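Local coordinates for protein transcriptional regulator (Pyrococcus horikoshii, PDB 1UDD) that is named a transcriptional regulator and, as a TenA homologue, belongs to the all-helical TENA/THI-4/PQQC family, assembling as four copies of one chain, at residues A132-F137 / R195-G200; N125-L130 / R179-S184; T54-V59 / D115-T120. All coordinates share one frame; numbering follows the deposited sequence.

Contact 1 of 3, residues A132-F137 / R195-G200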
loop_
_atom_site.group_PDB
_atom_site.type_symbol
_atom_site.label_atom_id
_atom_site.label_comp_id
_atom_site.label_asym_id
_atom_site.label_seq_id
_atom_site.Cartn_x
_atom_site.Cartn_y
_atom_site.Cartn_z
ATOM N N ALA A 132 -15.156 -6.769 -1.309
ATOM C CA ALA A 132 -14.527 -7.846 -0.544
ATOM C C ALA A 132 -15.068 -7.874 0.882
ATOM O O ALA A 132 -14.897 -8.859 1.590
ATOM C CB ALA A 132 -13.034 -7.687 -0.526
ATOM N N LEU A 133 -15.733 -6.795 1.288
ATOM C CA LEU A 133 -16.292 -6.705 2.636
ATOM C C LEU A 133 -17.806 -6.917 2.687
ATOM O O LEU A 133 -18.382 -7.080 3.765
ATOM C CB LEU A 133 -15.986 -5.336 3.237
ATOM C CG LEU A 133 -14.537 -4.851 3.213
ATOM C CD1 LEU A 133 -14.446 -3.499 3.952
ATOM C CD2 LEU A 133 -13.625 -5.889 3.859
ATOM N N LEU A 134 -18.450 -6.914 1.528
ATOM C CA LEU A 134 -19.899 -7.061 1.462
ATOM C C LEU A 134 -20.391 -8.423 1.965
ATOM O O LEU A 134 -21.366 -8.499 2.721
ATOM C CB LEU A 134 -20.371 -6.792 0.031
ATOM C CG LEU A 134 -21.871 -6.563 -0.161
ATOM C CD1 LEU A 134 -22.357 -5.404 0.735
ATOM C CD2 LEU A 134 -22.124 -6.260 -1.611
ATOM N N PRO A 135 -19.731 -9.522 1.559
ATOM C CA PRO A 135 -20.239 -10.795 2.080
ATOM C C PRO A 135 -20.289 -10.709 3.606
ATOM O O PRO A 135 -21.242 -11.169 4.230
ATOM C CB PRO A 135 -19.219 -11.806 1.578
ATOM C CG PRO A 135 -18.771 -11.184 0.242
ATOM C CD PRO A 135 -18.630 -9.726 0.597
ATOM N N CYS A 136 -19.270 -10.099 4.203
ATOM C CA CYS A 136 -19.238 -9.945 5.664
ATOM C C CYS A 136 -20.476 -9.228 6.187
ATOM O O CYS A 136 -21.317 -9.825 6.860
ATOM C CB CYS A 136 -18.002 -9.162 6.106
ATOM S SG CYS A 136 -18.173 -8.449 7.773
ATOM N N PHE A 137 -20.583 -7.942 5.875
ATOM C CA PHE A 137 -21.712 -7.133 6.336
ATOM C C PHE A 137 -23.086 -7.686 5.919
ATOM O O PHE A 137 -23.986 -7.820 6.744
ATOM C CB PHE A 137 -21.589 -5.689 5.816
ATOM C CG PHE A 137 -20.493 -4.880 6.469
ATOM C CD1 PHE A 137 -19.176 -4.979 6.036
ATOM C CD2 PHE A 137 -20.788 -3.989 7.502
ATOM C CE1 PHE A 137 -18.165 -4.197 6.622
ATOM C CE2 PHE A 137 -19.787 -3.205 8.091
ATOM C CZ PHE A 137 -18.476 -3.309 7.650
ATOM N N ARG A 195 -15.823 -12.625 -8.662
ATOM C CA ARG A 195 -14.813 -13.490 -8.036
ATOM C C ARG A 195 -14.490 -13.019 -6.609
ATOM O O ARG A 195 -14.332 -13.826 -5.694
ATOM C CB ARG A 195 -13.525 -13.501 -8.867
ATOM C CG ARG A 195 -13.739 -13.725 -10.360
ATOM C CD ARG A 195 -12.430 -14.065 -11.093
ATOM N NE ARG A 195 -12.143 -13.100 -12.158
ATOM C CZ ARG A 195 -11.327 -12.056 -12.025
ATOM N NH1 ARG A 195 -10.695 -11.835 -10.876
ATOM N NH2 ARG A 195 -11.161 -11.213 -13.036
ATOM N N ILE A 196 -14.389 -11.707 -6.418
ATOM C CA ILE A 196 -14.095 -11.181 -5.086
ATOM C C ILE A 196 -15.217 -11.534 -4.114
ATOM O O ILE A 196 -14.961 -12.009 -3.000
ATOM C CB ILE A 196 -13.947 -9.654 -5.087
ATOM C CG1 ILE A 196 -12.660 -9.243 -5.807
ATOM C CG2 ILE A 196 -13.883 -9.151 -3.648
ATOM C CD1 ILE A 196 -12.608 -7.766 -6.168
ATOM N N PHE A 197 -16.456 -11.300 -4.542
ATOM C CA PHE A 197 -17.621 -11.572 -3.708
ATOM C C PHE A 197 -17.748 -13.072 -3.418
ATOM O O PHE A 197 -18.105 -13.465 -2.311
ATOM C CB PHE A 197 -18.903 -11.096 -4.405
ATOM C CG PHE A 197 -20.106 -11.012 -3.486
ATOM C CD1 PHE A 197 -20.363 -9.849 -2.757
ATOM C CD2 PHE A 197 -20.980 -12.095 -3.353
ATOM C CE1 PHE A 197 -21.485 -9.761 -1.899
ATOM C CE2 PHE A 197 -22.094 -12.026 -2.512
ATOM C CZ PHE A 197 -22.348 -10.849 -1.781
ATOM N N ILE A 198 -17.481 -13.911 -4.415
ATOM C CA ILE A 198 -17.586 -15.347 -4.195
ATOM C C ILE A 198 -16.496 -15.836 -3.240
ATOM O O ILE A 198 -16.719 -16.729 -2.412
ATOM C CB ILE A 198 -17.514 -16.126 -5.528
ATOM C CG1 ILE A 198 -18.867 -16.031 -6.239
ATOM C CG2 ILE A 198 -17.171 -17.597 -5.264
ATOM C CD1 ILE A 198 -18.905 -16.693 -7.624
ATOM N N THR A 199 -15.315 -15.244 -3.348
ATOM C CA THR A 199 -14.210 -15.608 -2.453
ATOM C C THR A 199 -14.600 -15.248 -1.024
ATOM O O THR A 199 -14.426 -16.043 -0.098
ATOM C CB THR A 199 -12.919 -14.832 -2.815
ATOM O OG1 THR A 199 -12.482 -15.226 -4.121
ATOM C CG2 THR A 199 -11.810 -15.094 -1.789
ATOM N N GLY A 200 -15.139 -14.045 -0.858
ATOM C CA GLY A 200 -15.527 -13.592 0.465
ATOM C C GLY A 200 -16.597 -14.474 1.065
ATOM O O GLY A 200 -16.604 -14.720 2.275
#
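Pro135 lies over one face of the Phe197 ring, while Leu134 meets the same ring at its rim. The CG of Pro135 sits 3.8 Å from the centroid of the Phe197 ring and 17° off the ring normal, a CH-pi contact displaced toward the CD1 side. The same proline CG also reaches the backbone, 3.5 Å from Phe197 O. Leu134 approaches from another direction: its CG lies in the ring plane, and its CD2 touches Phe197 CE1 at 3.6 Å, so proline and leucine together wrap a face and an edge of the aromatic group. Phe197 is brought there by its first torsion (chi1 -165°), which carries the ring away from its own backbone N and across to the facing helix. The backbones come close at two points. Ile196 CG2 rests 3.4 Å from Ala132 CA and beside the methyl of that alanine. Pro135 CB packs 3.8 Å from Gly200 C, where the glycine offers bare main chain. With such small residues there, the axes approach to 7.7 Å, crossing at -40°. Helix 126-146 is kinked here: Pro135 has no N-H to give, and the N of Cys136 also makes no bond to the turn before. Around the pair, helix 36-63 touches Leu133 and Cys136, helix 108-123 covers Ala132, helix 169-183 packs on Leu134, and helix 5-11 reaches Phe197 through Leu9.

Contact 2 of 3, residues N125-L130 / R179-S184; sequences NIIEGL and RKIIDS
Ile127 and Leu130, one turn apart on helix 126-146, face the consecutive isoleucines Ile181 and Ile182 near the end of helix 169-183. Ile127 is the bent member of the group. With chi2 at -59° its chain folds back instead of extending, and CD1 settles against main chain, 3.7 Å from Ile181 O and 3.9 Å from Ile182 CA. Its other branch, CG2, meets Ile182 CG2 more loosely at 4.2 Å. The two facing isoleucines have extended chains (chi2 170° in Ile181, 167° in Ile182). In Ile181 the CG2 branch, opposite the backbone N, touches Leu130 CD1 at 3.7 Å, the two side chains meeting nearly at right angles. Ile182 instead sends its far methyl, CD1, to the backbone of Leu130, 4.0 Å from its C. The side chains that meet are all apolar, and the helices run roughly antiparallel. Ser184 OG gives a hydrogen bond to Ile181 O at the close of one helix. At the start of the other, Glu128 makes a salt bridge to Arg192. There, too, Glu128 N donates to Asn125 OD1 at 2.8 Å, almost along the C=O axis, and Asn125 N returns a bond to Glu128 OE1 at 2.7 Å. Asn125 and Glu128 thus form a capping box, opening a helix of the all-helical TenA-family fold near the edge of the bundle.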
loop_
_atom_site.group_PDB
_atom_site.type_symbol
_atom_site.label_atom_id
_atom_site.label_comp_id
_atom_site.label_asym_id
_atom_site.label_seq_id
_atom_site.Cartn_x
_atom_site.Cartn_y
_atom_site.Cartn_z
ATOM N N ASN A 125 -9.553 -1.072 -6.728
ATOM C CA ASN A 125 -10.144 0.253 -6.522
ATOM C C ASN A 125 -11.076 0.164 -5.294
ATOM O O ASN A 125 -11.175 -0.908 -4.669
ATOM C CB ASN A 125 -10.929 0.709 -7.768
ATOM C CG ASN A 125 -11.957 -0.320 -8.238
ATOM O OD1 ASN A 125 -12.641 -0.953 -7.427
ATOM N ND2 ASN A 125 -12.076 -0.479 -9.564
ATOM N N ILE A 126 -11.770 1.248 -4.948
ATOM C CA ILE A 126 -12.630 1.218 -3.761
ATOM C C ILE A 126 -13.815 0.270 -3.873
ATOM O O ILE A 126 -14.192 -0.384 -2.895
ATOM C CB ILE A 126 -13.158 2.615 -3.390
ATOM C CG1 ILE A 126 -14.258 3.032 -4.346
ATOM C CG2 ILE A 126 -12.013 3.616 -3.433
ATOM C CD1 ILE A 126 -15.236 4.013 -3.750
ATOM N N ILE A 127 -14.400 0.177 -5.062
ATOM C CA ILE A 127 -15.531 -0.730 -5.259
ATOM C C ILE A 127 -15.093 -2.172 -5.037
ATOM O O ILE A 127 -15.803 -2.983 -4.404
ATOM C CB ILE A 127 -16.112 -0.604 -6.672
ATOM C CG1 ILE A 127 -16.644 0.811 -6.876
ATOM C CG2 ILE A 127 -17.230 -1.621 -6.862
ATOM C CD1 ILE A 127 -17.728 1.204 -5.870
ATOM N N GLU A 128 -13.920 -2.514 -5.550
ATOM C CA GLU A 128 -13.425 -3.878 -5.351
ATOM C C GLU A 128 -13.119 -4.119 -3.866
ATOM O O GLU A 128 -13.379 -5.192 -3.326
ATOM C CB GLU A 128 -12.178 -4.097 -6.209
ATOM C CG GLU A 128 -12.467 -3.897 -7.677
ATOM C CD GLU A 128 -11.227 -3.929 -8.551
ATOM O OE1 GLU A 128 -10.222 -3.278 -8.199
ATOM O OE2 GLU A 128 -11.263 -4.586 -9.610
ATOM N N GLY A 129 -12.576 -3.114 -3.196
ATOM C CA GLY A 129 -12.266 -3.283 -1.787
ATOM C C GLY A 129 -13.545 -3.503 -1.011
ATOM O O GLY A 129 -13.652 -4.464 -0.247
ATOM N N LEU A 130 -14.528 -2.627 -1.215
ATOM C CA LEU A 130 -15.804 -2.742 -0.524
ATOM C C LEU A 130 -16.503 -4.065 -0.835
ATOM O O LEU A 130 -17.093 -4.699 0.055
ATOM C CB LEU A 130 -16.708 -1.562 -0.906
ATOM C CG LEU A 130 -16.223 -0.207 -0.401
ATOM C CD1 LEU A 130 -17.103 0.914 -0.988
ATOM C CD2 LEU A 130 -16.263 -0.192 1.137
ATOM N N ARG A 179 -24.198 -1.331 -0.247
ATOM C CA ARG A 179 -24.656 -1.836 -1.536
ATOM C C ARG A 179 -24.936 -0.706 -2.521
ATOM O O ARG A 179 -24.716 -0.860 -3.726
ATOM C CB ARG A 179 -25.900 -2.718 -1.365
ATOM C CG ARG A 179 -25.581 -4.073 -0.733
ATOM C CD ARG A 179 -26.576 -5.177 -1.088
ATOM N NE ARG A 179 -27.666 -5.290 -0.117
ATOM C CZ ARG A 179 -28.610 -4.377 0.025
ATOM N NH1 ARG A 179 -28.582 -3.309 -0.752
ATOM N NH2 ARG A 179 -29.550 -4.507 0.953
ATOM N N LYS A 180 -25.401 0.435 -2.013
ATOM C CA LYS A 180 -25.698 1.569 -2.873
ATOM C C LYS A 180 -24.413 2.097 -3.487
ATOM O O LYS A 180 -24.363 2.429 -4.671
ATOM C CB LYS A 180 -26.392 2.682 -2.091
ATOM C CG LYS A 180 -26.549 3.969 -2.896
ATOM C CD LYS A 180 -27.326 5.019 -2.103
ATOM C CE LYS A 180 -27.599 6.271 -2.931
ATOM N NZ LYS A 180 -28.540 7.186 -2.221
ATOM N N ILE A 181 -23.365 2.176 -2.679
ATOM C CA ILE A 181 -22.104 2.640 -3.191
ATOM C C ILE A 181 -21.615 1.699 -4.290
ATOM O O ILE A 181 -21.269 2.141 -5.383
ATOM C CB ILE A 181 -21.069 2.746 -2.076
ATOM C CG1 ILE A 181 -21.471 3.895 -1.138
ATOM C CG2 ILE A 181 -19.686 2.983 -2.688
ATOM C CD1 ILE A 181 -20.664 3.976 0.152
ATOM N N ILE A 182 -21.608 0.406 -4.021
ATOM C CA ILE A 182 -21.164 -0.536 -5.040
ATOM C C ILE A 182 -22.082 -0.471 -6.277
ATOM O O ILE A 182 -21.608 -0.475 -7.413
ATOM C CB ILE A 182 -21.130 -1.982 -4.476
ATOM C CG1 ILE A 182 -20.003 -2.098 -3.447
ATOM C CG2 ILE A 182 -20.956 -3.001 -5.612
ATOM C CD1 ILE A 182 -20.073 -3.356 -2.608
ATOM N N ASP A 183 -23.389 -0.362 -6.060
ATOM C CA ASP A 183 -24.319 -0.336 -7.191
ATOM C C ASP A 183 -24.330 0.919 -8.047
ATOM O O ASP A 183 -24.782 0.874 -9.182
ATOM C CB ASP A 183 -25.748 -0.645 -6.726
ATOM C CG ASP A 183 -25.934 -2.111 -6.385
ATOM O OD1 ASP A 183 -25.419 -2.956 -7.150
ATOM O OD2 ASP A 183 -26.594 -2.425 -5.369
ATOM N N SER A 184 -23.827 2.030 -7.520
ATOM C CA SER A 184 -23.808 3.275 -8.292
ATOM C C SER A 184 -22.535 3.377 -9.124
ATOM O O SER A 184 -22.275 4.402 -9.745
ATOM C CB SER A 184 -23.910 4.488 -7.361
ATOM O OG SER A 184 -22.733 4.642 -6.579
#

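Contact 3 of 3, residues T54-V59 / D115-T120; sequences TRALAV and DFMLAT
In Leu118, CG stands trans to the backbone N (chi1 -173°), which brings CD1 to within 3.5 Å of Val59 CG2. Val59 has a similar first torsion (chi1 175°), but the branch that touches is CG2, the one lying beside its own N, and the two side chains cross nearly perpendicularly. The leucine methyl also sits 3.9 Å from Arg55 O, so it fits between successive turns of the facing helix. One turn back along that helix, the small Ala56 lets the backbones close in: its CA is 4.6 Å from Leu118 CA, and its CB is 3.8 Å from Met117 CB. A bend at the thioether of Met117 turns CE back to the same alanine methyl, at 4.1 Å. The two helices run almost exactly parallel, 5° apart with axes 8.4 Å from each other, within the helical bundle of this TENA/THI-4/PQQC family protein. Subunit interfaces lie close by. The first bond of the Arg55 side chain points at the partner helix, but the guanidinium serves one of these interfaces, where NH1 hydrogen-bonds Ala64 O and Ser62 O of the third subunit. Val59 packs on Tyr122 of both the second and the fourth subunits.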
loop_
_atom_site.group_PDB
_atom_site.type_symbol
_atom_site.label_atom_id
_atom_site.label_comp_id
_atom_site.label_asym_id
_atom_site.label_seq_id
_atom_site.Cartn_x
_atom_site.Cartn_y
_atom_site.Cartn_z
ATOM N N THR A 54 -11.155 -3.645 10.352
ATOM C CA THR A 54 -10.692 -2.274 10.548
ATOM C C THR A 54 -9.521 -1.921 9.625
ATOM O O THR A 54 -9.516 -0.855 9.013
ATOM C CB THR A 54 -10.279 -2.055 12.010
ATOM O OG1 THR A 54 -11.421 -2.277 12.845
ATOM C CG2 THR A 54 -9.780 -0.647 12.232
ATOM N N ARG A 55 -8.535 -2.812 9.519
ATOM C CA ARG A 55 -7.381 -2.560 8.657
ATOM C C ARG A 55 -7.797 -2.380 7.218
ATOM O O ARG A 55 -7.312 -1.475 6.536
ATOM C CB ARG A 55 -6.364 -3.713 8.692
ATOM C CG ARG A 55 -5.508 -3.776 9.931
ATOM C CD ARG A 55 -4.453 -4.905 9.862
ATOM N NE ARG A 55 -4.054 -5.239 11.221
ATOM C CZ ARG A 55 -3.303 -4.453 11.974
ATOM N NH1 ARG A 55 -2.855 -3.310 11.477
ATOM N NH2 ARG A 55 -3.069 -4.772 13.242
ATOM N N ALA A 56 -8.683 -3.252 6.741
ATOM C CA ALA A 56 -9.104 -3.164 5.347
ATOM C C ALA A 56 -9.884 -1.869 5.103
ATOM O O ALA A 56 -9.693 -1.209 4.074
ATOM C CB ALA A 56 -9.938 -4.405 4.955
ATOM N N LEU A 57 -10.738 -1.488 6.053
ATOM C CA LEU A 57 -11.491 -0.251 5.893
ATOM C C LEU A 57 -10.559 0.947 5.846
ATOM O O LEU A 57 -10.795 1.889 5.081
ATOM C CB LEU A 57 -12.499 -0.069 7.026
ATOM C CG LEU A 57 -13.743 -0.959 6.874
ATOM C CD1 LEU A 57 -14.543 -0.985 8.184
ATOM C CD2 LEU A 57 -14.582 -0.459 5.723
ATOM N N ALA A 58 -9.492 0.907 6.652
ATOM C CA ALA A 58 -8.546 2.015 6.679
ATOM C C ALA A 58 -7.879 2.155 5.299
ATOM O O ALA A 58 -7.784 3.254 4.765
ATOM C CB ALA A 58 -7.487 1.791 7.770
ATOM N N VAL A 59 -7.416 1.050 4.724
ATOM C CA VAL A 59 -6.784 1.129 3.402
ATOM C C VAL A 59 -7.782 1.655 2.353
ATOM O O VAL A 59 -7.461 2.554 1.571
ATOM C CB VAL A 59 -6.242 -0.238 2.948
ATOM C CG1 VAL A 59 -5.723 -0.134 1.527
ATOM C CG2 VAL A 59 -5.141 -0.697 3.891
ATOM N N ASP A 115 -6.625 -11.436 5.618
ATOM C CA ASP A 115 -5.599 -11.092 4.629
ATOM C C ASP A 115 -6.204 -10.878 3.250
ATOM O O ASP A 115 -5.759 -10.024 2.502
ATOM C CB ASP A 115 -4.511 -12.177 4.582
ATOM C CG ASP A 115 -3.619 -12.140 5.806
ATOM O OD1 ASP A 115 -3.725 -11.166 6.589
ATOM O OD2 ASP A 115 -2.812 -13.070 5.985
ATOM N N PHE A 116 -7.220 -11.667 2.923
ATOM C CA PHE A 116 -7.922 -11.525 1.659
ATOM C C PHE A 116 -8.557 -10.126 1.630
ATOM O O PHE A 116 -8.488 -9.415 0.619
ATOM C CB PHE A 116 -9.003 -12.609 1.524
ATOM C CG PHE A 116 -10.196 -12.183 0.689
ATOM C CD1 PHE A 116 -10.100 -12.097 -0.694
ATOM C CD2 PHE A 116 -11.406 -11.844 1.303
ATOM C CE1 PHE A 116 -11.192 -11.681 -1.467
ATOM C CE2 PHE A 116 -12.503 -11.427 0.543
ATOM C CZ PHE A 116 -12.393 -11.346 -0.848
ATOM N N MET A 117 -9.160 -9.721 2.742
ATOM C CA MET A 117 -9.776 -8.384 2.806
ATOM C C MET A 117 -8.725 -7.285 2.578
ATOM O O MET A 117 -8.908 -6.400 1.745
ATOM C CB MET A 117 -10.424 -8.123 4.177
ATOM C CG MET A 117 -11.438 -9.184 4.647
ATOM S SD MET A 117 -12.448 -8.626 6.034
ATOM C CE MET A 117 -11.311 -7.704 6.938
ATOM N N LEU A 118 -7.633 -7.343 3.339
ATOM C CA LEU A 118 -6.594 -6.334 3.234
ATOM C C LEU A 118 -5.947 -6.352 1.854
ATOM O O LEU A 118 -5.759 -5.315 1.233
ATOM C CB LEU A 118 -5.528 -6.557 4.314
ATOM C CG LEU A 118 -4.475 -5.444 4.402
ATOM C CD1 LEU A 118 -5.153 -4.109 4.672
ATOM C CD2 LEU A 118 -3.496 -5.756 5.507
ATOM N N ALA A 119 -5.599 -7.537 1.377
ATOM C CA ALA A 119 -4.985 -7.654 0.058
ATOM C C ALA A 119 -5.886 -7.089 -1.049
ATOM O O ALA A 119 -5.406 -6.442 -1.995
ATOM C CB ALA A 119 -4.649 -9.117 -0.234
ATOM N N THR A 120 -7.184 -7.336 -0.940
ATOM C CA THR A 120 -8.124 -6.849 -1.952
ATOM C C THR A 120 -8.274 -5.332 -1.886
ATOM O O THR A 120 -8.372 -4.655 -2.917
ATOM C CB THR A 120 -9.490 -7.536 -1.802
ATOM O OG1 THR A 120 -9.300 -8.953 -1.807
ATOM C CG2 THR A 120 -10.402 -7.181 -2.960
#

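Overall arrangement
Of the helices in these contacts, 36-63 is the first along the chain from the N terminus, and contact 3 closes a loop of 55 residues, largely helical, by bringing in helix 108-123. After the short turn beyond that helix, helix 126-146 opens contact 2 at its start and contact 1 about two turns later. Helix 169-183 then closes contact 2 and helix 190-213 closes contact 1, so these two loops cross, whereas contact 3 stands in series before both. The three form one continuous body: Leu134 of contact 1 touches Ile182 of contact 2, Leu133 meets Leu57 of contact 3, and Glu128 O lies against Thr120. Helix 126-146 thus links the C-terminal helices to the pair joined by contact 3.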